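Local coordinates for protein beta-N-acetylhexosaminidase (Beutenbergia cavernae, PDB 5BU9) that probably hydrolyses terminal non-reducing N-acetyl-D-hexosamine residues from N-acetyl-beta-D-hexosaminides, as a member of glycosyl hydrolase family 3, at residues Q86-P91 and A119-S124; A131-V136 and P147-F152; F227-T232 and I295-A300; A244-E249 and E274-W279; L14-T19 and L75-Q80. One frame throughout, in Å; residues are numbered along the deposited sequence. Where two conformers were deposited one is given.

Interaction 1 of 5, residues Q86-P91 and A119-S124; sequences QVLRGP and AELAAS
L88 meets L121 and S124 in a small, buried, mainly apolar contact that joins the loop after strand 85-86 to the last turn of helix 107-123, about 18 Å from the centre of the chain. One methyl serves the loop side: L88 CD1 lies 4.0 Å from L121 CD2, and the two leucine side chains pass at a slant. In L88 the CG sits opposite the carbonyl carbon (chi1 -63°) and the chain then runs on extended, so that CD1 is carried out toward the helix. The same methyl comes near the hydroxyl of S124 in one of the two conformers deposited for that serine, so this approach is doubtful.

In the TIM-barrel domain of this family, helix 107-123 belongs to the beta-alpha-beta crossover linking the parallel neighbours 75-82 and 128-129, while strand 85-86 folds back antiparallel on 75-82. The contact therefore packs an excursion from the barrel wall against one of the outer helices; T53 of helix 50-61 touches both L88 and S124.

Hydrogen bonds hold the Q86 amide and the L88 and L121 carbonyls. Q86 NE2 donates to L88 O at 3.0 Å, nearly straight at 162° and close to the plane of its own amide, and L88 O takes a second bond from Q80 NE2. Q86 OE1 accepts from I96 N, which helps to fix the turn of the amide. Where the helix stops, L121 O accepts from S124 N at 2.9 Å; a further bond from S124 OG rests on one serine conformer and is equally doubtful.

Interaction 2 of 5, residues A131-V136 and P147-F152; sequences APVMDV and PPIGYF
I149 pushes its side chain into the corner formed by V133 and D135, joining two parts of the long loop that leaves strand 128-129 of the TIM barrel and ends at helix 160-176. From CB the side chain forks, one branch to each partner. CG2 lies anti to the backbone N and reaches V133, with I149 CG2 4.2 Å from V133 CG1, the two side chains sliding past each other in opposite directions. CG1, opposite the carbonyl carbon (chi1 -54°), turns to the aspartate, which it crosses at about a right angle: I149 CG1 is 4.1 Å from D135 CB and 4.0 Å from D135 CG. A second bend (chi2 -49°) keeps the tip, CD1, beside the same carboxylate.

That carboxylate is buried, and its polar bonds go to other residues: OD1 accepts from L189 N, and OD2 is hydrogen-bonded to H185 ND1. H185, at the end of strand 180-186, lies in a K-H-F-P-G sequence characteristic of family 3 N-acetylhexosaminidases, and I149 touches it as well, so it lies against both members of the pair. Alanine in place of I149 would keep only CB and would probably open a gap beside V133 CG1, taking away the hydrocarbon packed against the D135 carboxylate. D135 OD2, the oxygen bonded to H185, stands 3.4 Å from both I149 CG1 and I149 CD1.

Interaction 3 of 5, residues F227-T232 and I295-A300; sequences FVMTST and IVLVSA
The ring of F227 turns its edge, not a face, to I295: the methyl I295 CD1 lies near the ring plane, 4.4 Å from F227 CE2. Neither face of the ring is met by segment 295-300; V182, V264 and V266 also touch this phenylalanine. The second meeting point is closer. M229, a selenomethionine, leaves its strand with CG anti to the backbone N (chi1 174°) and stays extended until it bends at the selenium, which brings its terminal methyl across to the leucine, M229 CE to L297 CD2 being 4.0 Å.

All four side chains are buried and apolar, and they meet about 4 Å from the centre of the chain, in the interior of the TIM barrel. A bound glycerol, probably from the crystallisation liquor, sits about 4 Å from the M229 side chain.

Every second residue of each segment supplies the contact, F227 and M229 against I295 and L297, while V228 and V296 between them face elsewhere. Strands 227-230 and 296-298 do not pair with each other: 227-230 lies between 180-186 and 264-267, and 296-298 runs parallel to 15-20, where M16 packs on both I295 and L297.

Interaction 4 of 5, residues A244-E249 and E274-W279; sequences AAFSRE and EQVQAW
Right beside F246, whose ring meets V276 and W279, S247 OG has two partners: it caps I250 N as the N-cap of helix 248-258, and it is hydrogen-bonded to D239 OD2. The backbone is tied as well, S247 N donating to A244 O at 2.9 Å, so the short 3-10 turn 244-246 leads straight into the capped helix start.

From that turn F246 projects with CG opposite the carbonyl carbon (chi1 -59°) and brings the far end of its ring against two side chains. Its edge points at the indole face of W279 in a T-shaped pair: the F246 ring and the six-membered ring of W279 have centroids 5.4 Å apart and planes at 84°. The atom that leads is F246 CE2, 4.0 Å from W279 CE3. A278 CB lies over the opposite face of the indole, which is thus sandwiched near its rim. V276 comes in obliquely, its methyl CG1 being 3.8 Å from F246 CZ.

V276 and W279 open and close a type I beta turn, W279 N to V276 O measuring 3.3 Å, and this sets both on the phenylalanine. L287 of helix 281-291 touches F246 and W279 as well. The arrangement joins two neighbouring beta-alpha loops of a TIM barrel, those following strands 227-230 and 264-267, by an edge-to-face aromatic pair.

Interaction 5 of 5, residues L14-T19 and L75-Q80; sequences LFMVGT and LVATDQ
Carrying M16 on one side and L75 and A77 on the other, strands 15-20 and 75-82 run in the same direction without pairing; the CA atoms of M16 and L75 are 8.2 Å apart. Strand 39-43 lies between them in the wall of the TIM barrel, parallel to both, so the contact is made by side chains reaching past an intervening strand on the inner side of the barrel. The alternation of a beta strand sorts the residues: L75 and A77 face M16, while V76 between them points away. On the other strand F15 and V17, flanking M16, pack outward on helix 305-318.

M16, a selenomethionine, does the reaching. Its CG stands anti to the backbone N (chi1 -173°) and the next bond is also extended, which carries the selenium well clear of its own strand before the chain bends at chi3 (-88°). A77 is met by both ends of that bend: the selenium and the terminal methyl both touch its single methyl. The L75 side chain, by contrast, is crossed at about a right angle, at its root rather than its tip: M16 CE is 4.1 Å from L75 CB.

All three residues are buried. N39 and F41 of the middle strand also touch M16, which thus spans strand 39-43 to its far neighbour. Further along, past the contact, D79 OD1 hydrogen-bonds a bound glycerol, probably from the crystallisation liquor. A77 CB is almost equidistant from two bonded atoms, 3.7 Å from M16 SE and 3.8 Å from M16 CE.

Overall arrangement
Interactions 3 and 5 form the core of the barrel, with centres about 9 Å apart: both are purely apolar, each uses a selenomethionine to reach past an intervening strand, and their strands 15-20 and 296-298 are parallel neighbours in the sheet. Interactions 1, 2 and 4 lie farther out, in buried loop regions, and have polar groups close by. Interaction 1 joins a loop to a helix end and touches interaction 5 where segment 86-91 lies on segment 75-80; interaction 2 sets an isoleucine on a carboxylate; interaction 4, partly exposed at W279, is aromatic and is bonded to interaction 3 through T232 O and Q275 NE2.

Interaction 1 of 5, residues Q86-P91 and A119-S124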
# COMPACT_ATOMS: atom_id res chain seq x y z
N GLN A 86 -10.09 -5.69 8.27
CA GLN A 86 -9.22 -5.90 9.42
C GLN A 86 -8.66 -7.30 9.28
O GLN A 86 -9.34 -8.28 9.61
CB GLN A 86 -9.97 -5.71 10.76
CG GLN A 86 -9.02 -5.77 11.99
CD GLN A 86 -9.73 -5.66 13.32
OE1 GLN A 86 -10.79 -5.04 13.42
NE2 GLN A 86 -9.14 -6.27 14.36
N VAL A 87 -7.45 -7.42 8.74
CA VAL A 87 -6.93 -8.75 8.46
C VAL A 87 -6.65 -9.48 9.78
O VAL A 87 -6.86 -10.68 9.88
CB VAL A 87 -5.66 -8.69 7.60
CG1 VAL A 87 -4.99 -10.08 7.59
CG2 VAL A 87 -5.98 -8.19 6.16
N LEU A 88 -6.16 -8.76 10.78
CA LEU A 88 -5.69 -9.41 12.00
C LEU A 88 -6.69 -9.21 13.13
O LEU A 88 -6.93 -8.09 13.61
CB LEU A 88 -4.30 -8.87 12.38
CG LEU A 88 -3.22 -9.18 11.33
CD1 LEU A 88 -1.88 -8.55 11.71
CD2 LEU A 88 -3.07 -10.69 11.09
N ARG A 89 -7.26 -10.33 13.55
CA ARG A 89 -8.31 -10.32 14.54
C ARG A 89 -8.04 -11.42 15.55
O ARG A 89 -7.17 -12.25 15.32
CB ARG A 89 -9.68 -10.51 13.86
CG ARG A 89 -10.82 -9.73 14.51
CD ARG A 89 -12.17 -10.19 13.99
NE ARG A 89 -12.19 -10.18 12.53
CZ ARG A 89 -12.39 -9.09 11.80
NH1 ARG A 89 -12.40 -9.17 10.45
NH2 ARG A 89 -12.58 -7.92 12.41
N GLY A 90 -8.76 -11.43 16.67
CA GLY A 90 -8.65 -12.53 17.61
C GLY A 90 -7.93 -12.15 18.90
O GLY A 90 -7.86 -10.96 19.22
N PRO A 91 -7.39 -13.15 19.63
CA PRO A 91 -6.75 -12.91 20.93
C PRO A 91 -5.63 -11.85 20.88
O PRO A 91 -4.63 -12.00 20.17
CB PRO A 91 -6.20 -14.29 21.31
CG PRO A 91 -7.15 -15.24 20.62
CD PRO A 91 -7.44 -14.59 19.29
N ALA A 119 -0.14 -0.73 18.70
CA ALA A 119 0.67 -1.50 19.65
C ALA A 119 0.45 -3.02 19.46
O ALA A 119 1.37 -3.82 19.58
CB ALA A 119 0.33 -1.09 21.10
N GLU A 120 -0.79 -3.38 19.14
CA GLU A 120 -1.16 -4.76 18.87
C GLU A 120 -0.49 -5.19 17.57
O GLU A 120 0.07 -6.27 17.50
CB GLU A 120 -2.69 -4.89 18.78
CG GLU A 120 -3.43 -4.40 20.03
CD GLU A 120 -4.94 -4.22 19.78
OE1 GLU A 120 -5.37 -4.29 18.61
OE2 GLU A 120 -5.69 -3.99 20.76
N LEU A 121 -0.53 -4.34 16.55
CA LEU A 121 0.15 -4.65 15.30
C LEU A 121 1.64 -4.85 15.55
O LEU A 121 2.19 -5.87 15.17
CB LEU A 121 -0.06 -3.56 14.26
CG LEU A 121 -1.47 -3.51 13.70
CD1 LEU A 121 -1.56 -2.36 12.71
CD2 LEU A 121 -1.78 -4.81 13.04
N ALA A 122 2.28 -3.89 16.22
CA ALA A 122 3.72 -3.95 16.47
C ALA A 122 4.08 -5.20 17.26
O ALA A 122 5.10 -5.81 17.01
CB ALA A 122 4.19 -2.71 17.23
N ALA A 123 3.25 -5.57 18.23
CA ALA A 123 3.53 -6.76 19.01
C ALA A 123 3.44 -8.04 18.16
O ALA A 123 4.08 -9.04 18.48
CB ALA A 123 2.60 -6.85 20.20
N SER A 124 2.66 -8.01 17.08
CA SER A 124 2.55 -9.18 16.21
C SER A 124 3.57 -9.11 15.07
O SER A 124 3.50 -9.89 14.12
CB SER A 124 1.13 -9.32 15.65
OG SER A 124 0.88 -8.34 14.65

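Interaction 2 of 5, residues A131-V136 and P147-F152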
# COMPACT_ATOMS: atom_id res chain seq x y z
N ALA A 131 -3.03 1.67 5.48
CA ALA A 131 -4.14 2.47 5.99
C ALA A 131 -3.44 3.72 6.53
O ALA A 131 -2.26 3.65 6.80
CB ALA A 131 -4.93 1.72 7.10
N PRO A 132 -4.14 4.85 6.71
CA PRO A 132 -5.58 5.07 6.57
C PRO A 132 -6.02 5.35 5.14
O PRO A 132 -5.26 5.88 4.34
CB PRO A 132 -5.82 6.29 7.45
CG PRO A 132 -4.53 7.12 7.26
CD PRO A 132 -3.44 6.09 7.12
N VAL A 133 -7.27 5.02 4.85
CA VAL A 133 -7.97 5.47 3.64
C VAL A 133 -8.21 6.98 3.68
O VAL A 133 -8.91 7.48 4.55
CB VAL A 133 -9.30 4.73 3.49
CG1 VAL A 133 -10.16 5.37 2.45
CG2 VAL A 133 -9.06 3.27 3.16
N MSE A 134 -7.65 7.71 2.73
CA MSE A 134 -7.92 9.14 2.66
C MSE A 134 -8.73 9.49 1.43
O MSE A 134 -8.79 10.66 1.03
CB MSE A 134 -6.61 9.92 2.70
CG MSE A 134 -5.83 9.64 3.97
SE MSE A 134 -4.48 10.98 4.34
CE MSE A 134 -5.66 12.34 5.12
N ASP A 135 -9.36 8.48 0.84
CA ASP A 135 -10.29 8.66 -0.24
C ASP A 135 -11.43 9.50 0.31
O ASP A 135 -11.79 9.34 1.46
CB ASP A 135 -10.84 7.32 -0.76
CG ASP A 135 -9.78 6.46 -1.41
OD1 ASP A 135 -8.99 6.97 -2.26
OD2 ASP A 135 -9.75 5.25 -1.07
N VAL A 136 -12.00 10.37 -0.51
CA VAL A 136 -13.16 11.13 -0.06
C VAL A 136 -14.39 10.70 -0.85
O VAL A 136 -14.36 10.72 -2.07
CB VAL A 136 -12.92 12.64 -0.21
CG1 VAL A 136 -14.14 13.39 0.19
CG2 VAL A 136 -11.78 13.07 0.68
N PRO A 147 -18.38 1.22 -4.93
CA PRO A 147 -18.13 -0.15 -4.47
C PRO A 147 -16.85 -0.36 -3.61
O PRO A 147 -16.94 -1.10 -2.63
CB PRO A 147 -18.04 -0.95 -5.80
CG PRO A 147 -18.90 -0.12 -6.76
CD PRO A 147 -18.52 1.30 -6.39
N PRO A 148 -15.71 0.27 -3.93
CA PRO A 148 -14.57 -0.06 -3.05
C PRO A 148 -14.58 0.60 -1.66
O PRO A 148 -14.15 -0.01 -0.66
CB PRO A 148 -13.34 0.44 -3.84
CG PRO A 148 -13.85 1.47 -4.76
CD PRO A 148 -15.28 1.03 -5.11
N ILE A 149 -15.01 1.85 -1.57
CA ILE A 149 -14.84 2.55 -0.30
C ILE A 149 -16.20 2.74 0.38
O ILE A 149 -16.44 2.21 1.46
CB ILE A 149 -14.13 3.91 -0.50
CG1 ILE A 149 -12.79 3.76 -1.26
CG2 ILE A 149 -13.95 4.62 0.88
CD1 ILE A 149 -11.86 2.66 -0.70
N GLY A 150 -17.07 3.52 -0.25
CA GLY A 150 -18.33 3.89 0.35
C GLY A 150 -19.15 2.69 0.79
O GLY A 150 -19.67 2.65 1.89
N TYR A 151 -19.27 1.70 -0.10
CA TYR A 151 -20.10 0.51 0.13
C TYR A 151 -19.72 -0.18 1.44
O TYR A 151 -20.57 -0.72 2.13
CB TYR A 151 -19.96 -0.49 -1.04
CG TYR A 151 -20.81 -1.72 -0.86
CD1 TYR A 151 -22.18 -1.71 -1.15
CD2 TYR A 151 -20.24 -2.91 -0.40
CE1 TYR A 151 -22.96 -2.84 -0.95
CE2 TYR A 151 -21.01 -4.05 -0.21
CZ TYR A 151 -22.37 -4.01 -0.48
OH TYR A 151 -23.12 -5.15 -0.29
N PHE A 152 -18.42 -0.13 1.77
CA PHE A 152 -17.85 -0.85 2.89
C PHE A 152 -17.57 0.03 4.10
O PHE A 152 -16.95 -0.42 5.06
CB PHE A 152 -16.54 -1.53 2.46
CG PHE A 152 -16.73 -2.72 1.56
CD1 PHE A 152 -17.32 -3.90 2.05
CD2 PHE A 152 -16.29 -2.68 0.23
CE1 PHE A 152 -17.47 -5.00 1.22
CE2 PHE A 152 -16.45 -3.78 -0.61
CZ PHE A 152 -17.04 -4.96 -0.11

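Interaction 3 of 5, residues F227-T232 and I295-A300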
# COMPACT_ATOMS: atom_id res chain seq x y z
N PHE A 227 4.59 6.91 3.10
CA PHE A 227 4.14 5.96 2.07
C PHE A 227 2.79 6.42 1.53
O PHE A 227 1.89 6.81 2.30
CB PHE A 227 3.97 4.52 2.60
CG PHE A 227 5.23 3.88 3.11
CD1 PHE A 227 5.75 4.21 4.36
CD2 PHE A 227 5.89 2.91 2.35
CE1 PHE A 227 6.92 3.62 4.84
CE2 PHE A 227 7.07 2.30 2.80
CZ PHE A 227 7.60 2.66 4.06
N VAL A 228 2.65 6.35 0.21
CA VAL A 228 1.38 6.61 -0.45
C VAL A 228 1.08 5.44 -1.38
O VAL A 228 1.95 5.00 -2.14
CB VAL A 228 1.40 7.93 -1.25
CG1 VAL A 228 0.13 8.05 -2.07
CG2 VAL A 228 1.60 9.15 -0.31
N MSE A 229 -0.15 4.95 -1.33
CA MSE A 229 -0.60 3.92 -2.29
C MSE A 229 -1.45 4.52 -3.42
O MSE A 229 -2.31 5.36 -3.20
CB MSE A 229 -1.39 2.81 -1.58
CG MSE A 229 -1.99 1.81 -2.54
SE MSE A 229 -3.04 0.43 -1.64
CE MSE A 229 -1.61 -0.56 -0.86
N THR A 230 -1.18 4.07 -4.64
CA THR A 230 -1.91 4.52 -5.83
C THR A 230 -3.03 3.54 -6.21
O THR A 230 -2.92 2.32 -5.99
CB THR A 230 -0.96 4.66 -7.03
OG1 THR A 230 -0.27 3.42 -7.19
CG2 THR A 230 0.08 5.83 -6.82
N SER A 231 -4.11 4.12 -6.74
CA SER A 231 -5.25 3.48 -7.40
C SER A 231 -4.91 2.90 -8.78
O SER A 231 -4.01 3.42 -9.45
CB SER A 231 -6.34 4.54 -7.57
OG SER A 231 -7.41 4.12 -8.36
N THR A 232 -5.65 1.89 -9.24
CA THR A 232 -5.47 1.42 -10.62
C THR A 232 -6.60 1.89 -11.53
O THR A 232 -6.62 1.56 -12.70
CB THR A 232 -5.37 -0.10 -10.74
OG1 THR A 232 -6.52 -0.68 -10.15
CG2 THR A 232 -4.11 -0.63 -10.06
N ILE A 295 7.22 0.46 -4.63
CA ILE A 295 6.92 -0.91 -4.21
C ILE A 295 5.69 -1.45 -4.96
O ILE A 295 4.61 -0.87 -4.92
CB ILE A 295 6.71 -1.01 -2.67
CG1 ILE A 295 8.01 -0.67 -1.92
CG2 ILE A 295 6.17 -2.41 -2.28
CD1 ILE A 295 7.85 -0.66 -0.35
N VAL A 296 5.89 -2.56 -5.67
CA VAL A 296 4.83 -3.23 -6.40
C VAL A 296 4.21 -4.27 -5.48
O VAL A 296 4.89 -5.22 -5.02
CB VAL A 296 5.37 -3.86 -7.68
CG1 VAL A 296 4.25 -4.58 -8.46
CG2 VAL A 296 6.06 -2.78 -8.56
N LEU A 297 2.93 -4.10 -5.16
CA LEU A 297 2.26 -4.99 -4.23
C LEU A 297 1.77 -6.23 -4.98
O LEU A 297 1.02 -6.11 -5.95
CB LEU A 297 1.10 -4.25 -3.56
CG LEU A 297 0.29 -5.07 -2.55
CD1 LEU A 297 1.16 -5.55 -1.42
CD2 LEU A 297 -0.91 -4.27 -2.04
N VAL A 298 2.23 -7.41 -4.58
CA VAL A 298 1.80 -8.68 -5.20
C VAL A 298 1.22 -9.57 -4.09
O VAL A 298 1.87 -10.49 -3.62
CB VAL A 298 2.98 -9.36 -5.93
CG1 VAL A 298 2.51 -10.52 -6.78
CG2 VAL A 298 3.70 -8.35 -6.81
N SER A 299 -0.01 -9.27 -3.65
CA SER A 299 -0.56 -9.85 -2.42
C SER A 299 -1.50 -11.03 -2.67
O SER A 299 -1.24 -12.14 -2.21
CB SER A 299 -1.30 -8.77 -1.63
OG SER A 299 -2.17 -8.02 -2.48
N ALA A 300 -2.59 -10.79 -3.41
CA ALA A 300 -3.64 -11.79 -3.59
C ALA A 300 -3.05 -13.06 -4.19
O ALA A 300 -3.32 -14.16 -3.73
CB ALA A 300 -4.81 -11.23 -4.49

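Interaction 4 of 5, residues A244-E249 and E274-W279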
# COMPACT_ATOMS: atom_id res chain seq x y z
N ALA A 244 -4.11 4.78 -13.06
CA ALA A 244 -3.33 5.80 -12.32
C ALA A 244 -1.98 5.24 -11.90
O ALA A 244 -0.99 5.93 -12.02
CB ALA A 244 -4.10 6.31 -11.07
N ALA A 245 -1.96 3.99 -11.43
CA ALA A 245 -0.74 3.35 -10.92
C ALA A 245 0.36 3.25 -11.99
O ALA A 245 1.54 3.10 -11.66
CB ALA A 245 -1.04 1.96 -10.34
N PHE A 246 -0.04 3.33 -13.26
CA PHE A 246 0.86 3.24 -14.40
C PHE A 246 1.06 4.60 -15.04
O PHE A 246 1.66 4.70 -16.10
CB PHE A 246 0.33 2.29 -15.49
CG PHE A 246 0.08 0.85 -15.03
CD1 PHE A 246 0.63 0.36 -13.85
CD2 PHE A 246 -0.69 -0.02 -15.81
CE1 PHE A 246 0.40 -0.94 -13.44
CE2 PHE A 246 -0.93 -1.33 -15.39
CZ PHE A 246 -0.39 -1.79 -14.21
N SER A 247 0.52 5.66 -14.44
CA SER A 247 0.61 6.97 -15.07
C SER A 247 1.80 7.79 -14.56
O SER A 247 1.82 8.21 -13.39
CB SER A 247 -0.69 7.75 -14.83
OG SER A 247 -0.53 9.09 -15.21
N ARG A 248 2.79 8.02 -15.41
CA ARG A 248 3.87 8.93 -15.03
C ARG A 248 3.28 10.27 -14.54
O ARG A 248 3.72 10.82 -13.53
CB ARG A 248 4.83 9.16 -16.19
CG ARG A 248 6.09 9.97 -15.81
CD ARG A 248 7.02 9.16 -14.89
NE ARG A 248 8.14 9.95 -14.41
CZ ARG A 248 9.16 9.48 -13.70
NH1 ARG A 248 9.25 8.20 -13.42
NH2 ARG A 248 10.13 10.29 -13.28
N GLU A 249 2.26 10.77 -15.23
CA GLU A 249 1.72 12.08 -14.87
C GLU A 249 1.11 12.12 -13.48
O GLU A 249 1.29 13.08 -12.72
CB GLU A 249 0.65 12.53 -15.86
CG GLU A 249 0.11 13.89 -15.45
CD GLU A 249 -0.79 14.50 -16.47
OE1 GLU A 249 -1.02 13.85 -17.52
OE2 GLU A 249 -1.27 15.63 -16.22
N GLU A 274 -8.77 -7.37 -11.38
CA GLU A 274 -9.24 -7.53 -12.74
C GLU A 274 -8.84 -6.33 -13.59
O GLU A 274 -8.55 -6.50 -14.76
CB GLU A 274 -10.76 -7.70 -12.78
CG GLU A 274 -11.32 -8.06 -14.15
CD GLU A 274 -10.81 -9.42 -14.67
OE1 GLU A 274 -10.20 -10.22 -13.89
OE2 GLU A 274 -11.03 -9.70 -15.87
N GLN A 275 -8.77 -5.15 -12.99
CA GLN A 275 -8.50 -3.92 -13.71
C GLN A 275 -7.16 -3.98 -14.45
O GLN A 275 -6.99 -3.32 -15.47
CB GLN A 275 -8.52 -2.74 -12.75
CG GLN A 275 -7.99 -1.43 -13.37
CD GLN A 275 -9.08 -0.67 -14.11
OE1 GLN A 275 -10.16 -1.22 -14.40
NE2 GLN A 275 -8.83 0.62 -14.40
N VAL A 276 -6.19 -4.77 -13.96
CA VAL A 276 -4.90 -4.81 -14.66
C VAL A 276 -4.51 -6.15 -15.25
O VAL A 276 -3.36 -6.33 -15.66
CB VAL A 276 -3.76 -4.31 -13.74
CG1 VAL A 276 -3.98 -2.86 -13.42
CG2 VAL A 276 -3.63 -5.17 -12.44
N GLN A 277 -5.46 -7.09 -15.34
CA GLN A 277 -5.14 -8.41 -15.88
C GLN A 277 -4.85 -8.37 -17.38
O GLN A 277 -4.23 -9.30 -17.87
CB GLN A 277 -6.28 -9.41 -15.61
CG GLN A 277 -6.46 -9.77 -14.16
CD GLN A 277 -5.18 -10.30 -13.51
OE1 GLN A 277 -4.57 -9.63 -12.63
NE2 GLN A 277 -4.79 -11.50 -13.91
N ALA A 278 -5.29 -7.33 -18.11
CA ALA A 278 -4.96 -7.17 -19.55
C ALA A 278 -3.46 -7.11 -19.83
O ALA A 278 -3.01 -7.44 -20.91
CB ALA A 278 -5.63 -5.91 -20.12
N TRP A 279 -2.69 -6.67 -18.83
CA TRP A 279 -1.23 -6.63 -18.92
C TRP A 279 -0.61 -7.86 -18.30
O TRP A 279 -1.13 -8.36 -17.30
CB TRP A 279 -0.67 -5.38 -18.22
CG TRP A 279 -1.08 -4.10 -18.89
CD1 TRP A 279 -0.36 -3.41 -19.87
CD2 TRP A 279 -2.25 -3.32 -18.64
NE1 TRP A 279 -1.05 -2.28 -20.23
CE2 TRP A 279 -2.21 -2.19 -19.50
CE3 TRP A 279 -3.36 -3.47 -17.78
CZ2 TRP A 279 -3.21 -1.23 -19.52
CZ3 TRP A 279 -4.36 -2.49 -17.79
CH2 TRP A 279 -4.28 -1.39 -18.67

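Interaction 5 of 5, residues L14-T19 and L75-Q80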
# COMPACT_ATOMS: atom_id res chain seq x y z
N LEU A 14 11.89 -3.58 -4.34
CA LEU A 14 10.76 -2.92 -5.01
C LEU A 14 9.50 -3.79 -5.06
O LEU A 14 8.51 -3.44 -5.73
CB LEU A 14 11.17 -2.50 -6.43
CG LEU A 14 12.48 -1.72 -6.57
CD1 LEU A 14 12.62 -1.24 -8.02
CD2 LEU A 14 12.55 -0.53 -5.59
N PHE A 15 9.52 -4.92 -4.35
CA PHE A 15 8.35 -5.80 -4.31
C PHE A 15 7.85 -6.10 -2.90
O PHE A 15 8.63 -6.18 -1.95
CB PHE A 15 8.65 -7.11 -5.03
CG PHE A 15 8.67 -6.99 -6.53
CD1 PHE A 15 9.81 -6.53 -7.19
CD2 PHE A 15 7.56 -7.34 -7.28
CE1 PHE A 15 9.84 -6.42 -8.57
CE2 PHE A 15 7.58 -7.24 -8.67
CZ PHE A 15 8.72 -6.79 -9.31
N MSE A 16 6.54 -6.26 -2.79
CA MSE A 16 5.92 -6.68 -1.54
C MSE A 16 5.07 -7.93 -1.84
O MSE A 16 4.07 -7.85 -2.55
CB MSE A 16 5.08 -5.55 -0.92
CG MSE A 16 4.54 -5.90 0.49
SE MSE A 16 3.55 -4.44 1.31
CE MSE A 16 5.03 -3.51 2.16
N VAL A 17 5.48 -9.09 -1.33
CA VAL A 17 4.78 -10.33 -1.72
C VAL A 17 3.91 -10.83 -0.58
O VAL A 17 4.31 -10.80 0.59
CB VAL A 17 5.75 -11.42 -2.20
CG1 VAL A 17 6.74 -11.77 -1.12
CG2 VAL A 17 4.97 -12.65 -2.59
N GLY A 18 2.70 -11.23 -0.94
CA GLY A 18 1.71 -11.66 0.03
C GLY A 18 2.01 -13.03 0.59
O GLY A 18 2.73 -13.81 -0.02
N THR A 19 1.51 -13.28 1.80
CA THR A 19 1.37 -14.62 2.37
C THR A 19 0.06 -14.57 3.15
O THR A 19 -0.38 -13.50 3.57
CB THR A 19 2.54 -15.03 3.31
OG1 THR A 19 2.29 -16.34 3.82
CG2 THR A 19 2.66 -14.11 4.49
N LEU A 75 9.91 -4.79 5.39
CA LEU A 75 8.66 -4.12 5.70
C LEU A 75 7.62 -5.26 5.83
O LEU A 75 7.50 -6.13 4.94
CB LEU A 75 8.28 -3.09 4.63
CG LEU A 75 9.08 -1.79 4.71
CD1 LEU A 75 8.91 -0.96 3.45
CD2 LEU A 75 8.68 -0.97 5.94
N VAL A 76 6.93 -5.29 6.96
CA VAL A 76 5.90 -6.30 7.20
C VAL A 76 4.58 -5.56 7.33
O VAL A 76 4.33 -4.86 8.32
CB VAL A 76 6.19 -7.13 8.47
CG1 VAL A 76 5.21 -8.25 8.56
CG2 VAL A 76 7.62 -7.64 8.48
N ALA A 77 3.74 -5.71 6.32
CA ALA A 77 2.53 -4.93 6.21
C ALA A 77 1.33 -5.81 6.35
O ALA A 77 1.41 -7.01 6.09
CB ALA A 77 2.48 -4.23 4.84
N THR A 78 0.21 -5.22 6.74
CA THR A 78 -1.08 -5.89 6.55
C THR A 78 -2.14 -4.81 6.33
O THR A 78 -1.84 -3.62 6.36
CB THR A 78 -1.46 -6.83 7.75
OG1 THR A 78 -2.64 -7.55 7.41
CG2 THR A 78 -1.75 -6.04 9.00
N ASP A 79 -3.37 -5.24 6.05
CA ASP A 79 -4.52 -4.35 5.92
C ASP A 79 -5.29 -4.22 7.22
O ASP A 79 -6.23 -5.01 7.44
CB ASP A 79 -5.51 -4.86 4.86
CG ASP A 79 -5.16 -4.43 3.43
OD1 ASP A 79 -4.19 -3.65 3.23
OD2 ASP A 79 -5.87 -4.88 2.51
N GLN A 80 -4.93 -3.25 8.07
CA GLN A 80 -5.63 -3.11 9.35
C GLN A 80 -6.33 -1.74 9.39
O GLN A 80 -5.93 -0.86 10.12
CB GLN A 80 -4.66 -3.29 10.54
CG GLN A 80 -5.34 -3.60 11.90
CD GLN A 80 -5.70 -5.08 12.11
OE1 GLN A 80 -5.94 -5.80 11.15
NE2 GLN A 80 -5.71 -5.54 13.36